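Local coordinates for protein endoglucanase (Acetivibrio cellulolyticus, PDB 5NRM) that binds type I dockerin through this cohesin domain of a scaffoldin, while the whole protein probably also cleaves internal beta-1,4-glucosidic linkages of cellulose, at residues 39-43 against 44-48; 68-71 against 72-75. All coordinates share one frame; numbering follows the deposited sequence.

Interaction 1 (39-43 against 44-48); sequences VTYDA and TKLEY
An Asx motif led by Asp42 turns the chain from strand 34-41 into strand 46-53. Its carboxylate atom OD1 takes two donors from one residue: the hydroxyl Thr44 OG1 at 2.6 Å and the amide Thr44 N at 2.9 Å. They meet OD1 on its syn and anti sides respectively, both from the same face of the carboxylate plane. A chi1 of -179° puts Asp42 CG anti to the backbone N, beside the carbonyl carbon, which brings OD1 to the Thr44 donors. The backbone adds a second grip, since Asp42 O accepts Lys45 N at 3.1 Å and, more weakly, Leu46 N. The first of these donors lies 52° out of the carbonyl plane. The other carboxylate oxygen, Asp42 OD2, rests against Lys45 CE at 3.4 Å, but the ammonium makes no salt bridge with it and is hydrogen-bonded to Lys110 O instead.

In the cohesin beta sandwich this connection passes from one sheet to the other, strand 34-41 pairing with 73-79 and 110-116 and strand 46-53 with 92-101. Further from the turn, Tyr41 extends toward strand 46-53: its hydroxyl OH stands 3.4 Å from Tyr48 CB, while Leu46 O lies at the ring edge. One water bridges the strands, 2.6 Å from Tyr41 OH and accepting a hydrogen bond from Tyr48 N at 3.0 Å. Tyr41 OH is also hydrogen-bonded to Gly72 N, and the two partners together should restrain the phenol, whose ring meets that of Phe99.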
loop_
_atom_site.group_PDB
_atom_site.type_symbol
_atom_site.label_atom_id
_atom_site.label_comp_id
_atom_site.label_asym_id
_atom_site.label_seq_id
_atom_site.Cartn_x
_atom_site.Cartn_y
_atom_site.Cartn_z
ATOM N N VAL A 39 5.548 -1.888 -4.972
ATOM C CA VAL A 39 7.022 -1.836 -4.879
ATOM C C VAL A 39 7.634 -2.919 -5.744
ATOM O O VAL A 39 7.275 -4.066 -5.592
ATOM C CB VAL A 39 7.538 -1.978 -3.434
ATOM C CG1 VAL A 39 9.067 -1.895 -3.418
ATOM C CG2 VAL A 39 6.919 -0.964 -2.514
ATOM N N THR A 40 8.467 -2.525 -6.665
ATOM C CA THR A 40 9.275 -3.433 -7.479
ATOM C C THR A 40 10.665 -3.494 -6.893
ATOM O O THR A 40 11.169 -2.534 -6.319
ATOM C CB THR A 40 9.244 -3.134 -8.967
ATOM O OG1 THR A 40 9.680 -1.815 -9.175
ATOM C CG2 THR A 40 7.832 -3.304 -9.468
ATOM N N TYR A 41 11.312 -4.642 -7.077
ATOM C CA TYR A 41 12.704 -4.836 -6.611
ATOM C C TYR A 41 13.421 -5.705 -7.591
ATOM O O TYR A 41 12.819 -6.571 -8.283
ATOM C CB TYR A 41 12.725 -5.331 -5.171
ATOM C CG TYR A 41 12.096 -6.680 -4.994
ATOM C CD1 TYR A 41 12.868 -7.875 -5.129
ATOM C CD2 TYR A 41 10.746 -6.816 -4.704
ATOM C CE1 TYR A 41 12.270 -9.120 -5.030
ATOM C CE2 TYR A 41 10.161 -8.045 -4.599
ATOM C CZ TYR A 41 10.906 -9.219 -4.744
ATOM O OH TYR A 41 10.313 -10.488 -4.672
ATOM N N ASP A 42 14.737 -5.600 -7.564
ATOM C CA ASP A 42 15.551 -6.406 -8.516
ATOM C C ASP A 42 15.691 -7.831 -7.984
ATOM O O ASP A 42 16.527 -8.144 -7.089
ATOM C CB ASP A 42 16.926 -5.768 -8.684
ATOM C CG ASP A 42 17.822 -6.496 -9.649
ATOM O OD1 ASP A 42 17.449 -7.610 -10.079
ATOM O OD2 ASP A 42 18.894 -5.921 -9.971
ATOM N N ALA A 43 14.822 -8.700 -8.503
ATOM C CA ALA A 43 14.768 -10.069 -7.962
ATOM C C ALA A 43 15.964 -10.863 -8.447
ATOM O O ALA A 43 16.175 -11.948 -7.917
ATOM C CB ALA A 43 13.478 -10.778 -8.355
ATOM N N THR A 44 16.808 -10.351 -9.360
ATOM C CA THR A 44 18.010 -11.095 -9.714
ATOM C C THR A 44 19.062 -10.983 -8.621
ATOM O O THR A 44 19.991 -11.797 -8.601
ATOM C CB THR A 44 18.635 -10.602 -11.030
ATOM O OG1 THR A 44 19.294 -9.331 -10.857
ATOM C CG2 THR A 44 17.630 -10.601 -12.113
ATOM N N LYS A 45 18.884 -10.027 -7.712
ATOM C CA LYS A 45 19.820 -9.805 -6.623
ATOM C C LYS A 45 19.246 -9.976 -5.215
ATOM O O LYS A 45 19.999 -10.169 -4.291
ATOM C CB LYS A 45 20.409 -8.437 -6.741
ATOM C CG LYS A 45 21.199 -8.232 -8.025
ATOM C CD LYS A 45 21.751 -6.812 -8.079
ATOM C CE LYS A 45 22.191 -6.472 -9.500
ATOM N NZ LYS A 45 23.305 -5.534 -9.435
ATOM N N LEU A 46 17.933 -9.895 -5.089
ATOM C CA LEU A 46 17.280 -9.886 -3.810
ATOM C C LEU A 46 16.219 -10.957 -3.780
ATOM O O LEU A 46 15.398 -11.080 -4.717
ATOM C CB LEU A 46 16.616 -8.545 -3.497
ATOM C CG LEU A 46 17.461 -7.261 -3.523
ATOM C CD1 LEU A 46 16.549 -6.063 -3.415
ATOM C CD2 LEU A 46 18.582 -7.264 -2.459
ATOM N N GLU A 47 16.151 -11.613 -2.657
ATOM C CA GLU A 47 15.087 -12.600 -2.345
ATOM C C GLU A 47 14.192 -11.948 -1.253
ATOM O O GLU A 47 14.656 -11.708 -0.144
ATOM C CB GLU A 47 15.673 -13.893 -1.850
ATOM C CG GLU A 47 14.623 -14.923 -1.436
ATOM C CD GLU A 47 15.150 -16.069 -0.499
ATOM O OE1 GLU A 47 16.247 -16.052 0.169
ATOM O OE2 GLU A 47 14.337 -17.037 -0.344
ATOM N N TYR A 48 12.935 -11.640 -1.601
ATOM C CA TYR A 48 11.989 -11.130 -0.601
ATOM C C TYR A 48 11.607 -12.140 0.407
ATOM O O TYR A 48 11.213 -13.249 0.051
ATOM C CB TYR A 48 10.768 -10.582 -1.294
ATOM C CG TYR A 48 9.726 -10.002 -0.371
ATOM C CD1 TYR A 48 9.923 -8.756 0.195
ATOM C CD2 TYR A 48 8.525 -10.689 -0.107
ATOM C CE1 TYR A 48 8.983 -8.179 0.977
ATOM C CE2 TYR A 48 7.593 -10.087 0.703
ATOM C CZ TYR A 48 7.809 -8.817 1.187
ATOM O OH TYR A 48 6.755 -8.288 1.958
HETATM O O HOH W 1 11.895 -12.558 -4.236
#

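Interaction 2 (68-71 against 72-75); sequences KESD and GKLK
Lys73 O is gripped by two consecutive amides, Glu69 N at 2.8 Å and, in a long, weak bond, Ser70 N at 3.4 Å. The Glu69 donor lies in the carbonyl plane, whereas the weak bond is the straighter at its hydrogen (170° against 137°). Two residues facing one define a classic beta bulge, and the bridge register agrees: Lys68 pairs with Leu74 as a non-hydrogen-bonded pair, but Ser70 with Lys73 as a hydrogen-bonded one, a shift of one residue.

The return bond of that pair, Lys73 N to Ser70 O at 3.0 Å, closes a type II turn. Gly72 occupies its third position with a positive phi of 88°, where a CB would collide with Asp71 O. Bulge and turn together form the tip of the hairpin of strands 64-70 and 73-79, in the sheet that meets the dockerin: Glu69 packs on Gly61 and Lys75 on Leu60 of the dockerin chain.

Glu69 and Lys73 run side by side in the same direction, both extended, and end in a salt bridge between Glu69 OE2 and Lys73 NZ at 3.0 Å, the ammonium lying above the carboxylate plane. Glu69 OE1 lies against the methylene Lys75 CD at 3.2 Å. In the conformer described, Lys75 folds twice along its chain; its NZ is too far from OE1 for a salt bridge, but a water accepts from NZ and donates to OE1, while NZ is hydrogen-bonded directly to Thr38 OG1. On the face of Leu74, Leu74 CD2 lies against Lys68 CA at 3.7 Å.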
loop_
_atom_site.group_PDB
_atom_site.type_symbol
_atom_site.label_atom_id
_atom_site.label_comp_id
_atom_site.label_asym_id
_atom_site.label_seq_id
_atom_site.Cartn_x
_atom_site.Cartn_y
_atom_site.Cartn_z
ATOM N N LYS A 68 3.639 -10.304 -1.548
ATOM C CA LYS A 68 4.419 -10.518 -2.763
ATOM C C LYS A 68 3.499 -11.051 -3.830
ATOM O O LYS A 68 3.045 -12.216 -3.761
ATOM C CB LYS A 68 5.568 -11.499 -2.499
ATOM C CG LYS A 68 6.391 -11.742 -3.771
ATOM C CD LYS A 68 7.496 -12.772 -3.550
ATOM C CE LYS A 68 8.115 -13.217 -4.837
ATOM N NZ LYS A 68 8.696 -14.577 -4.591
ATOM N N GLU A 69 3.216 -10.243 -4.836
ATOM C CA GLU A 69 2.301 -10.681 -5.907
ATOM C C GLU A 69 3.041 -11.667 -6.852
ATOM O O GLU A 69 2.498 -12.695 -7.315
ATOM C CB GLU A 69 1.741 -9.495 -6.694
ATOM C CG GLU A 69 0.927 -9.911 -7.908
ATOM C CD GLU A 69 0.346 -8.709 -8.618
ATOM O OE1 GLU A 69 0.008 -7.783 -7.906
ATOM O OE2 GLU A 69 0.286 -8.717 -9.873
ATOM N N SER A 70 4.281 -11.353 -7.131
ATOM C CA SER A 70 5.136 -12.169 -8.054
ATOM C C SER A 70 6.595 -11.773 -7.768
ATOM O O SER A 70 6.858 -10.839 -7.048
ATOM C CB SER A 70 4.789 -11.956 -9.530
ATOM O OG SER A 70 4.860 -10.599 -9.891
ATOM N N ASP A 71 7.527 -12.472 -8.394
ATOM C CA ASP A 71 8.943 -12.225 -8.126
ATOM C C ASP A 71 9.196 -10.812 -8.569
ATOM O O ASP A 71 8.893 -10.447 -9.734
ATOM C CB ASP A 71 9.834 -13.181 -8.937
ATOM C CG ASP A 71 9.797 -14.618 -8.433
ATOM O OD1 ASP A 71 9.436 -14.821 -7.250
ATOM O OD2 ASP A 71 10.236 -15.535 -9.217
ATOM N N GLY A 72 9.733 -9.998 -7.657
ATOM C CA GLY A 72 10.073 -8.625 -7.963
ATOM C C GLY A 72 8.925 -7.598 -7.759
ATOM O O GLY A 72 9.123 -6.454 -8.152
ATOM N N LYS A 73 7.760 -8.029 -7.272
ATOM C CA LYS A 73 6.562 -7.161 -7.236
ATOM C C LYS A 73 5.784 -7.361 -5.929
ATOM O O LYS A 73 5.219 -8.465 -5.692
ATOM C CB LYS A 73 5.652 -7.414 -8.423
ATOM C CG LYS A 73 4.488 -6.404 -8.487
ATOM C CD LYS A 73 3.531 -6.755 -9.620
ATOM C CE LYS A 73 2.413 -5.729 -9.715
ATOM N NZ LYS A 73 1.427 -6.113 -10.771
ATOM N N LEU A 74 5.741 -6.305 -5.122
ATOM C CA LEU A 74 5.014 -6.233 -3.871
ATOM C C LEU A 74 3.832 -5.268 -4.004
ATOM O O LEU A 74 3.945 -4.244 -4.685
ATOM C CB LEU A 74 5.913 -5.759 -2.731
ATOM C CG LEU A 74 7.259 -6.453 -2.556
ATOM C CD1 LEU A 74 8.081 -5.817 -1.467
ATOM C CD2 LEU A 74 7.083 -7.974 -2.340
ATOM N N LYS A 75 2.759 -5.604 -3.274
ATOM C CA LYS A 75 1.590 -4.725 -3.144
ATOM C C LYS A 75 1.488 -4.335 -1.684
ATOM O O LYS A 75 1.616 -5.220 -0.803
ATOM C CB LYS A 75 0.327 -5.470 -3.605
ATOM C CG LYS A 75 0.438 -6.161 -4.951
ATOM C CD LYS A 75 0.658 -5.218 -6.116
ATOM C CE LYS A 75 -0.457 -4.206 -6.260
ATOM N NZ LYS A 75 -0.625 -3.589 -7.601
HETATM O O HOH W 2 -1.980 -6.157 -8.418
#

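Overall arrangement
Interactions 1 and 2 are both local reversals at one end of the cohesin sandwich, with centres about 9 Å apart. They meet through strands 34-41 and 73-79, neighbours in one sheet: Val39 O lies 2.8 Å from Leu74 N, and Tyr41 N 3.0 Å from Gly72 O, both probable hydrogen bonds. Interaction 2 turns within a sheet, its strands pairing directly; it is a surface contact bordering the dockerin, rich in charged side chains, with only Leu74 buried. Interaction 1 leads between sheets and is partly buried: a turn closed by the Asp42 carboxylate and backbone carbonyl, with buried Tyr41 and Leu46. Leu74 extends that apolar layer, packing on both Tyr41 and Tyr48.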